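Local coordinates for nicotinate phosphoribosyltransferase (Vibrio cholerae, PDB 4HL7), which probably catalyses the ATP-assisted formation of nicotinate ribonucleotide from nicotinate and phosphoribosyl pyrophosphate, the entry step from nicotinate into NAD synthesis, at residues A[403-406]-A[407-411]; A[279-282]-A[283-286]; A[360-363]-A[364-368]. One frame throughout, in Å; residues are numbered along the deposited sequence.

Contact 1 (A[403-406]-A[407-411])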
ATOM      1  N   LEU A 403      -7.923   0.224  21.922  1.00 16.04           N
ATOM      2  CA  LEU A 403      -7.212   1.369  21.373  1.00 16.02           C
ATOM      3  C   LEU A 403      -6.765   2.306  22.503  1.00 15.45           C
ATOM      4  O   LEU A 403      -5.602   2.817  22.471  1.00 16.69           O
ATOM      5  CB  LEU A 403      -8.122   2.109  20.369  1.00 16.90           C
ATOM      6  CG  LEU A 403      -7.502   3.384  19.801  1.00 17.52           C
ATOM      7  CD1 LEU A 403      -6.141   3.167  19.110  1.00 16.54           C
ATOM      8  CD2 LEU A 403      -8.480   4.105  18.844  1.00 17.81           C
ATOM      9  N   ALA A 404      -7.646   2.520  23.484  1.00 16.79           N
ATOM     10  CA  ALA A 404      -7.330   3.389  24.638  1.00 17.23           C
ATOM     11  C   ALA A 404      -6.106   2.800  25.417  1.00 17.73           C
ATOM     12  O   ALA A 404      -5.139   3.521  25.754  1.00 15.06           O
ATOM     13  CB  ALA A 404      -8.533   3.594  25.556  1.00 16.89           C
ATOM     14  N   ASN A 405      -6.139   1.495  25.663  1.00 16.33           N
ATOM     15  CA  ASN A 405      -4.990   0.865  26.307  1.00 15.48           C
ATOM     16  C   ASN A 405      -3.676   0.973  25.512  1.00 15.14           C
ATOM     17  O   ASN A 405      -2.602   1.250  26.066  1.00 15.16           O
ATOM     18  CB  ASN A 405      -5.314  -0.617  26.562  1.00 16.97           C
ATOM     19  CG  ASN A 405      -4.230  -1.290  27.335  1.00 18.63           C
ATOM     20  OD1 ASN A 405      -4.038  -1.009  28.529  1.00 17.96           O
ATOM     21  ND2 ASN A 405      -3.510  -2.136  26.680  1.00 17.81           N
ATOM     22  N   LEU A 406      -3.761   0.770  24.226  1.00 13.48           N
ATOM     23  CA  LEU A 406      -2.592   0.858  23.340  1.00 14.04           C
ATOM     24  C   LEU A 406      -2.016   2.294  23.397  1.00 15.62           C
ATOM     25  O   LEU A 406      -0.801   2.492  23.476  1.00 14.58           O
ATOM     26  CB  LEU A 406      -3.003   0.508  21.883  1.00 13.69           C
ATOM     27  CG  LEU A 406      -1.873   0.679  20.868  1.00 15.18           C
ATOM     28  CD1 LEU A 406      -0.790  -0.397  21.096  1.00 13.48           C
ATOM     29  CD2 LEU A 406      -2.474   0.528  19.450  1.00 15.19           C
ATOM     30  N   LYS A 407      -2.896   3.317  23.372  1.00 15.18           N
ATOM     31  CA  LYS A 407      -2.409   4.698  23.454  1.00 15.61           C
ATOM     32  C   LYS A 407      -1.706   4.878  24.802  1.00 16.26           C
ATOM     33  O   LYS A 407      -0.580   5.421  24.847  1.00 17.98           O
ATOM     34  CB  LYS A 407      -3.611   5.693  23.363  1.00 15.08           C
ATOM     35  CG  LYS A 407      -4.125   5.800  21.911  1.00 16.57           C
ATOM     36  CD  LYS A 407      -5.269   6.830  21.884  1.00 18.24           C
ATOM     37  CE  LYS A 407      -5.789   6.971  20.441  1.00 20.27           C
ATOM     38  NZ  LYS A 407      -7.074   7.774  20.464  1.00 22.29           N
ATOM     39  N   ARG A 408      -2.328   4.413  25.884  1.00 16.54           N
ATOM     40  CA  ARG A 408      -1.735   4.592  27.210  1.00 17.79           C
ATOM     41  C   ARG A 408      -0.338   3.944  27.256  1.00 19.47           C
ATOM     42  O   ARG A 408       0.600   4.548  27.792  1.00 19.28           O
ATOM     43  CB  ARG A 408      -2.641   4.051  28.314  1.00 20.88           C
ATOM     44  CG  ARG A 408      -3.849   4.926  28.548  1.00 22.94           C
ATOM     45  CD  ARG A 408      -4.569   4.503  29.826  1.00 27.27           C
ATOM     46  NE  ARG A 408      -4.046   5.227  30.959  1.00 39.95           N
ATOM     47  CZ  ARG A 408      -4.346   6.504  31.203  1.00 46.19           C
ATOM     48  NH1 ARG A 408      -5.190   7.152  30.390  1.00 46.52           N
ATOM     49  NH2 ARG A 408      -3.808   7.135  32.253  1.00 48.49           N
ATOM     50  N   ARG A 409      -0.190   2.742  26.714  1.00 17.88           N
ATOM     51  CA  ARG A 409       1.136   2.070  26.733  1.00 17.71           C
ATOM     52  C   ARG A 409       2.205   2.866  25.980  1.00 19.22           C
ATOM     53  O   ARG A 409       3.390   2.754  26.320  1.00 19.25           O
ATOM     54  CB  ARG A 409       1.075   0.645  26.167  1.00 19.71           C
ATOM     55  CG  ARG A 409       0.123  -0.310  26.889  1.00 22.89           C
ATOM     56  CD  ARG A 409       0.333  -0.571  28.376  1.00 24.91           C
ATOM     57  NE  ARG A 409       0.216   0.535  29.359  1.00 22.24           N
ATOM     58  CZ  ARG A 409      -0.856   1.047  29.956  1.00 20.64           C
ATOM     59  NH1 ARG A 409      -0.658   1.978  30.877  1.00 25.22           N
ATOM     60  NH2 ARG A 409      -2.087   0.680  29.713  1.00 25.74           N
ATOM     61  N   PHE A 410       1.801   3.703  25.009  1.00 16.26           N
ATOM     62  CA  PHE A 410       2.773   4.499  24.241  1.00 17.40           C
ATOM     63  C   PHE A 410       2.794   5.956  24.646  1.00 18.60           C
ATOM     64  O   PHE A 410       3.368   6.808  23.952  1.00 18.68           O
ATOM     65  CB  PHE A 410       2.582   4.291  22.732  1.00 16.63           C
ATOM     66  CG  PHE A 410       3.122   2.973  22.278  1.00 18.18           C
ATOM     67  CD1 PHE A 410       2.293   1.808  22.292  1.00 16.58           C
ATOM     68  CD2 PHE A 410       4.481   2.860  21.943  1.00 16.13           C
ATOM     69  CE1 PHE A 410       2.814   0.571  21.887  1.00 16.65           C
ATOM     70  CE2 PHE A 410       5.006   1.636  21.544  1.00 14.70           C
ATOM     71  CZ  PHE A 410       4.181   0.486  21.535  1.00 14.50           C
ATOM     72  N   ASN A 411       2.156   6.237  25.762  1.00 18.48           N
ATOM     73  CA  ASN A 411       2.035   7.623  26.275  1.00 23.70           C
ATOM     74  C   ASN A 411       1.429   8.551  25.269  1.00 23.02           C
ATOM     75  O   ASN A 411       1.906   9.666  25.092  1.00 21.34           O
ATOM     76  CB  ASN A 411       3.421   8.148  26.683  1.00 28.50           C
ATOM     77  CG  ASN A 411       3.989   7.358  27.828  1.00 36.88           C
ATOM     78  OD1 ASN A 411       4.969   6.636  27.668  1.00 53.11           O
ATOM     79  ND2 ASN A 411       3.330   7.422  28.968  1.00 41.31           N
TER
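Two flat groups at the end of the helix reach back to residues four positions earlier: the Arg409 guanidinium to Asn405 and the Phe410 ring to Leu406. Asn405 lies at the guanidinium edge, and its OD1 takes a hydrogen bond from Arg409 NH2 at 2.8 Å. Asn405 OD1 is close to the guanidinium plane, yet the bond is bent, 131° at the hydrogen, and NH2 stands well above the Asn405 carbonyl plane instead of on a lone pair. The amide and guanidinium planes are 49° apart. In Arg409, chi1 (-59°) holds CG anti to the carbonyl carbon and sets it 3.2 Å from Asn405 O; the bends at chi2 and chi3 then bring the guanidinium back to Asn405 OD1.

Phe410 presents its ring edge to the helix. Leu406 O lies near the ring plane, 3.4 Å from CD1, while Leu406 CD1 packs 3.8 Å from CE1. The same carbonyl accepts a rather long, bent bond from Phe410 N at 3.3 Å, as expected where the helix is giving out. Further back, Lys407 runs extended, which brings its CE alongside Leu403, 4.0 Å from CG.

Phe410 is the first residue to leave helical angles. Asn411, with positive phi, is the C-prime residue of a Schellman motif: its N bonds back to Arg408 O, and the N of the next residue reaches Lys407 O.

This is the C-terminal end of helix 400-409. Leu403 touches Cys397 in the loop leading in, Ala404 and Arg408 meet Leu414 just ahead of helix 416-427, and Phe410 lies on Leu271, shortly before helix 273-279.

Contact 2 (A[279-282]-A[283-286]); sequences DFNR and HLAN
With chi1 at 59°, the amide of Asn281 is tucked between its own backbone N and carbonyl carbon, and this brings OD1 over the first turn of the helix, where it accepts from Leu284 N at 3.1 Å. The bond is nearly straight at both ends, and it makes Asn281 the N-cap of helix 282-287. Its main-chain O takes Ala285 N at 2.7 Å, so side chain and backbone of one residue grip two successive amides. Phe280, whose CG swings opposite the backbone N (chi1 -160°), lays its ring against the same turn: Ala285 CA sits over one face, 3.9 Å from the centroid, as a CH-pi contact, and CE2 meets Ala285 CB at 3.7 Å. Phe280 is also the centre of an inverse gamma turn, at the break between the two helices.

Further along, Arg282 O accepts Asn286 N and, weakly, Asn286 ND2. A water links the two side-chain ends, 2.7 Å from Arg282 NH2 and 3.1 Å from Asn286 ND2; it lies in the guanidinium plane and accepts from both.

The turn joins helix 273-279 to helix 282-287. Leu284 packs on Glu253 and Leu256 of helix 247-258, while Phe280 and Ala285 meet Tyr309 of helix 298-311, whose His308 bonds Phe280 O.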
ATOM      1  N   ASP A 279      11.623   3.409  19.422  1.00 16.42           N
ATOM      2  CA  ASP A 279      11.936   2.002  19.106  1.00 17.52           C
ATOM      3  C   ASP A 279      13.106   1.837  18.141  1.00 15.96           C
ATOM      4  O   ASP A 279      13.768   0.791  18.124  1.00 17.19           O
ATOM      5  CB  ASP A 279      10.665   1.284  18.519  1.00 17.69           C
ATOM      6  CG  ASP A 279       9.612   0.978  19.600  1.00 20.11           C
ATOM      7  OD1 ASP A 279       9.933   0.888  20.824  1.00 20.82           O
ATOM      8  OD2 ASP A 279       8.448   0.853  19.232  1.00 21.46           O
ATOM      9  N   PHE A 280      13.357   2.859  17.348  1.00 14.87           N
ATOM     10  CA  PHE A 280      14.251   2.742  16.169  1.00 15.94           C
ATOM     11  C   PHE A 280      15.673   3.017  16.640  1.00 14.47           C
ATOM     12  O   PHE A 280      16.218   4.097  16.392  1.00 17.22           O
ATOM     13  CB  PHE A 280      13.786   3.730  15.093  1.00 15.73           C
ATOM     14  CG  PHE A 280      14.279   3.420  13.663  1.00 14.46           C
ATOM     15  CD1 PHE A 280      14.182   2.137  13.100  1.00 15.39           C
ATOM     16  CD2 PHE A 280      14.778   4.457  12.875  1.00 14.92           C
ATOM     17  CE1 PHE A 280      14.630   1.900  11.804  1.00 16.21           C
ATOM     18  CE2 PHE A 280      15.247   4.226  11.586  1.00 15.61           C
ATOM     19  CZ  PHE A 280      15.131   2.940  11.027  1.00 17.63           C
ATOM     20  N   ASN A 281      16.254   2.041  17.393  1.00 15.15           N
ATOM     21  CA  ASN A 281      17.555   2.252  17.992  1.00 15.73           C
ATOM     22  C   ASN A 281      18.712   2.189  16.959  1.00 15.68           C
ATOM     23  O   ASN A 281      18.528   2.021  15.749  1.00 14.39           O
ATOM     24  CB  ASN A 281      17.769   1.253  19.126  1.00 14.40           C
ATOM     25  CG  ASN A 281      17.684  -0.167  18.660  1.00 15.19           C
ATOM     26  OD1 ASN A 281      18.257  -0.519  17.663  1.00 16.61           O
ATOM     27  ND2 ASN A 281      16.964  -1.006  19.422  1.00 17.27           N
ATOM     28  N   ARG A 282      19.925   2.359  17.450  1.00 16.45           N
ATOM     29  CA  ARG A 282      21.032   2.566  16.555  1.00 18.08           C
ATOM     30  C   ARG A 282      21.234   1.316  15.670  1.00 16.89           C
ATOM     31  O   ARG A 282      21.479   1.431  14.443  1.00 18.20           O
ATOM     32  CB  ARG A 282      22.321   2.909  17.374  1.00 18.35           C
ATOM     33  CG  ARG A 282      23.470   3.353  16.466  1.00 21.97           C
ATOM     34  CD  ARG A 282      24.704   3.918  17.207  1.00 24.05           C
ATOM     35  NE  ARG A 282      25.464   2.793  17.667  1.00 26.95           N
ATOM     36  CZ  ARG A 282      26.322   2.135  16.872  1.00 26.48           C
ATOM     37  NH1 ARG A 282      26.961   1.063  17.339  1.00 29.14           N
ATOM     38  NH2 ARG A 282      26.488   2.560  15.606  1.00 25.52           N
ATOM     39  N   HIS A 283      21.051   0.131  16.262  1.00 18.78           N
ATOM     40  CA  HIS A 283      21.261  -1.108  15.494  1.00 20.96           C
ATOM     41  C   HIS A 283      20.198  -1.240  14.399  1.00 19.11           C
ATOM     42  O   HIS A 283      20.548  -1.498  13.241  1.00 16.72           O
ATOM     43  CB  HIS A 283      21.405  -2.312  16.418  1.00 24.95           C
ATOM     44  CG  HIS A 283      22.647  -2.242  17.359  1.00 21.44           C
ATOM     45  ND1 HIS A 283      22.622  -2.718  18.626  1.00 24.95           N
ATOM     46  CD2 HIS A 283      23.882  -1.631  17.204  1.00 25.64           C
ATOM     47  CE1 HIS A 283      23.820  -2.543  19.194  1.00 29.64           C
ATOM     48  NE2 HIS A 283      24.596  -1.852  18.332  1.00 26.30           N
ATOM     49  N   LEU A 284      18.946  -0.873  14.694  1.00 16.73           N
ATOM     50  CA  LEU A 284      17.866  -0.961  13.719  1.00 16.62           C
ATOM     51  C   LEU A 284      18.013   0.116  12.674  1.00 14.47           C
ATOM     52  O   LEU A 284      17.780  -0.111  11.490  1.00 15.64           O
ATOM     53  CB  LEU A 284      16.501  -0.845  14.402  1.00 16.22           C
ATOM     54  CG  LEU A 284      16.149  -2.137  15.173  1.00 16.75           C
ATOM     55  CD1 LEU A 284      14.933  -1.901  16.064  1.00 17.00           C
ATOM     56  CD2 LEU A 284      15.974  -3.363  14.282  1.00 17.74           C
ATOM     57  N   ALA A 285      18.372   1.308  13.112  1.00 14.04           N
ATOM     58  CA  ALA A 285      18.528   2.479  12.147  1.00 14.69           C
ATOM     59  C   ALA A 285      19.666   2.272  11.160  1.00 15.03           C
ATOM     60  O   ALA A 285      19.598   2.766  10.027  1.00 15.11           O
ATOM     61  CB  ALA A 285      18.710   3.795  12.908  1.00 15.27           C
ATOM     62  N   ASN A 286      20.715   1.556  11.566  1.00 15.27           N
ATOM     63  CA  ASN A 286      21.785   1.212  10.651  1.00 15.42           C
ATOM     64  C   ASN A 286      21.410   0.065   9.731  1.00 14.33           C
ATOM     65  O   ASN A 286      21.698   0.100   8.560  1.00 15.68           O
ATOM     66  CB  ASN A 286      23.046   0.854  11.427  1.00 17.48           C
ATOM     67  CG  ASN A 286      23.890   2.107  11.738  1.00 16.48           C
ATOM     68  OD1 ASN A 286      24.222   2.851  10.848  1.00 19.01           O
ATOM     69  ND2 ASN A 286      24.209   2.328  13.010  1.00 17.78           N
TER
HETATM   70  O   HOH W   1      25.752   4.740  14.142  1.00 24.94           O

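Contact 3 (A[360-363]-A[364-368])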
ATOM      1  N   TRP A 360     -12.358  14.880 -15.647  1.00 26.44           N
ATOM      2  CA  TRP A 360     -13.203  14.606 -16.787  1.00 26.49           C
ATOM      3  C   TRP A 360     -14.673  14.455 -16.405  1.00 26.88           C
ATOM      4  O   TRP A 360     -14.986  13.731 -15.502  1.00 28.35           O
ATOM      5  CB  TRP A 360     -12.729  13.338 -17.493  1.00 25.23           C
ATOM      6  CG  TRP A 360     -13.509  13.115 -18.776  1.00 27.09           C
ATOM      7  CD1 TRP A 360     -13.365  13.787 -19.978  1.00 28.57           C
ATOM      8  CD2 TRP A 360     -14.577  12.134 -19.005  1.00 26.79           C
ATOM      9  NE1 TRP A 360     -14.267  13.306 -20.924  1.00 29.61           N
ATOM     10  CE2 TRP A 360     -14.985  12.279 -20.400  1.00 28.45           C
ATOM     11  CE3 TRP A 360     -15.181  11.171 -18.227  1.00 27.50           C
ATOM     12  CZ2 TRP A 360     -15.990  11.515 -20.951  1.00 30.00           C
ATOM     13  CZ3 TRP A 360     -16.171  10.380 -18.794  1.00 28.13           C
ATOM     14  CH2 TRP A 360     -16.569  10.551 -20.125  1.00 29.41           C
ATOM     15  N   ARG A 361     -15.580  15.133 -17.101  1.00 27.05           N
ATOM     16  CA  ARG A 361     -17.008  15.019 -16.764  1.00 27.82           C
ATOM     17  C   ARG A 361     -17.650  14.027 -17.719  1.00 28.27           C
ATOM     18  O   ARG A 361     -17.426  14.107 -18.955  1.00 28.04           O
ATOM     19  CB  ARG A 361     -17.742  16.379 -16.923  1.00 29.86           C
ATOM     20  CG  ARG A 361     -17.403  17.432 -15.877  1.00 34.01           C
ATOM     21  CD  ARG A 361     -18.160  18.773 -16.074  1.00 37.15           C
ATOM     22  NE  ARG A 361     -17.744  19.692 -15.002  1.00 41.91           N
ATOM     23  CZ  ARG A 361     -18.209  19.657 -13.732  1.00 46.16           C
ATOM     24  NH1 ARG A 361     -19.179  18.811 -13.378  1.00 44.17           N
ATOM     25  NH2 ARG A 361     -17.721  20.486 -12.814  1.00 42.42           N
ATOM     26  N   ASN A 362     -18.530  13.169 -17.195  1.00 27.91           N
ATOM     27  CA  ASN A 362     -19.309  12.306 -18.066  1.00 30.43           C
ATOM     28  C   ASN A 362     -20.422  13.090 -18.765  1.00 29.73           C
ATOM     29  O   ASN A 362     -20.543  14.318 -18.564  1.00 29.77           O
ATOM     30  CB  ASN A 362     -19.847  11.086 -17.297  1.00 30.97           C
ATOM     31  CG  ASN A 362     -20.950  11.446 -16.304  1.00 33.11           C
ATOM     32  OD1 ASN A 362     -21.518  12.561 -16.328  1.00 32.96           O
ATOM     33  ND2 ASN A 362     -21.281  10.493 -15.440  1.00 33.68           N
ATOM     34  N   ALA A 363     -21.229  12.408 -19.580  1.00 30.46           N
ATOM     35  CA  ALA A 363     -22.224  13.080 -20.410  1.00 33.61           C
ATOM     36  C   ALA A 363     -23.260  13.793 -19.535  1.00 33.88           C
ATOM     37  O   ALA A 363     -23.895  14.752 -19.974  1.00 34.62           O
ATOM     38  CB  ALA A 363     -22.919  12.092 -21.345  1.00 33.56           C
ATOM     39  N   ALA A 364     -23.444  13.308 -18.314  1.00 32.68           N
ATOM     40  CA  ALA A 364     -24.405  13.931 -17.415  1.00 34.47           C
ATOM     41  C   ALA A 364     -23.756  15.071 -16.619  1.00 33.98           C
ATOM     42  O   ALA A 364     -24.447  15.800 -15.905  1.00 37.11           O
ATOM     43  CB  ALA A 364     -25.056  12.902 -16.492  1.00 33.14           C
ATOM     44  N   GLY A 365     -22.445  15.238 -16.772  1.00 32.38           N
ATOM     45  CA  GLY A 365     -21.741  16.413 -16.260  1.00 31.83           C
ATOM     46  C   GLY A 365     -21.110  16.156 -14.929  1.00 31.73           C
ATOM     47  O   GLY A 365     -20.667  17.087 -14.237  1.00 33.61           O
ATOM     48  N   VAL A 366     -21.062  14.887 -14.533  1.00 30.11           N
ATOM     49  CA  VAL A 366     -20.480  14.525 -13.251  1.00 30.14           C
ATOM     50  C   VAL A 366     -18.958  14.415 -13.406  1.00 29.67           C
ATOM     51  O   VAL A 366     -18.494  13.678 -14.285  1.00 28.54           O
ATOM     52  CB  VAL A 366     -21.010  13.152 -12.789  1.00 30.81           C
ATOM     53  CG1 VAL A 366     -20.428  12.752 -11.427  1.00 32.53           C
ATOM     54  CG2 VAL A 366     -22.529  13.120 -12.783  1.00 33.68           C
ATOM     55  N   GLU A 367     -18.189  15.105 -12.545  1.00 29.86           N
ATOM     56  CA  GLU A 367     -16.702  15.013 -12.557  1.00 32.79           C
ATOM     57  C   GLU A 367     -16.204  13.658 -12.047  1.00 31.62           C
ATOM     58  O   GLU A 367     -16.645  13.167 -10.984  1.00 32.75           O
ATOM     59  CB  GLU A 367     -16.032  16.080 -11.691  1.00 33.28           C
ATOM     60  CG  GLU A 367     -16.012  17.475 -12.294  1.00 43.07           C
ATOM     61  CD  GLU A 367     -15.605  18.506 -11.261  1.00 45.06           C
ATOM     62  OE1 GLU A 367     -14.403  18.785 -11.158  1.00 46.33           O
ATOM     63  OE2 GLU A 367     -16.489  18.998 -10.523  1.00 56.64           O
ATOM     64  N   TYR A 368     -15.282  13.066 -12.807  1.00 28.20           N
ATOM     65  CA  TYR A 368     -14.723  11.786 -12.425  1.00 27.06           C
ATOM     66  C   TYR A 368     -13.902  11.938 -11.164  1.00 26.13           C
ATOM     67  O   TYR A 368     -13.109  12.863 -11.067  1.00 25.55           O
ATOM     68  CB  TYR A 368     -13.822  11.238 -13.523  1.00 25.68           C
ATOM     69  CG  TYR A 368     -13.217   9.944 -13.089  1.00 23.10           C
ATOM     70  CD1 TYR A 368     -13.996   8.763 -13.100  1.00 23.63           C
ATOM     71  CD2 TYR A 368     -11.895   9.884 -12.598  1.00 23.68           C
ATOM     72  CE1 TYR A 368     -13.462   7.548 -12.641  1.00 21.47           C
ATOM     73  CE2 TYR A 368     -11.366   8.674 -12.133  1.00 22.53           C
ATOM     74  CZ  TYR A 368     -12.153   7.520 -12.164  1.00 21.86           C
ATOM     75  OH  TYR A 368     -11.632   6.334 -11.708  1.00 21.34           O
TER
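Arg361 leaves the backbone beside the facing arm of a small hairpin, its CB 3.8 Å from Val366 O. The chain then runs straight to NE, with CG and CD passing alongside Gly365 O, CD at 3.5 Å. At CZ the flat guanidinium lies under Glu367: CG of the glutamate sits over the centre of one face, 3.4 Å above the plane. NH2 forms a salt bridge to Glu367 OE2 at 3.0 Å, with guanidinium and carboxylate turned 41° apart. NH1 is directed, at the edge, to Gly365 O, but the modelled separation is too short to be trusted in detail.

The backbone beneath is a type I turn from Asn362 to Gly365 with a G1 bulge. Asn362 O takes Gly365 N, Asn362 N gives to Val366 O at 3.0 Å, and the positive phi of Gly365 (97°) is one at which a side chain would jam against the preceding carbonyl. Arg361 and Glu367 form a non-hydrogen-bonded antiparallel pair, followed by Tyr368 N to Trp360 O at 2.8 Å.

Asn362 folds back over the turn it begins. With chi1 at 71°, OD1 faces the turn amides: Val366 N gives to it at 3.0 Å, from above the side-chain carbonyl plane, and Ala364 N and Gly365 N add weak bonds. At the hairpin's base, Trp360 packs on Val151 and Pro152, and Tyr368 meets Trp148 edge-to-face while its OH bonds Asn355.

Overall arrangement
From the N terminus the order is contact 2, contact 3, contact 1; they follow in series, and none nests in or crosses another. Contact 2 turns the chain from helix 273-279 into helix 282-287. Contact 3 doubles it back in a hairpin between helix 351-354 and strand 372-380 of the antiparallel sheet, on the other side of the chain's centre, about 50 Å from contact 2 between centres. Contact 1 finishes helix 400-409 and leads toward helix 416-427. Although far apart in sequence, contacts 1 and 2 touch by packing: Phe410 CE2 lies 4.2 Å from Asp279 OD2, a carboxylate oxygen that bonds Gln248. Contact 3 stays about 31 Å from contact 1 at nearest atoms.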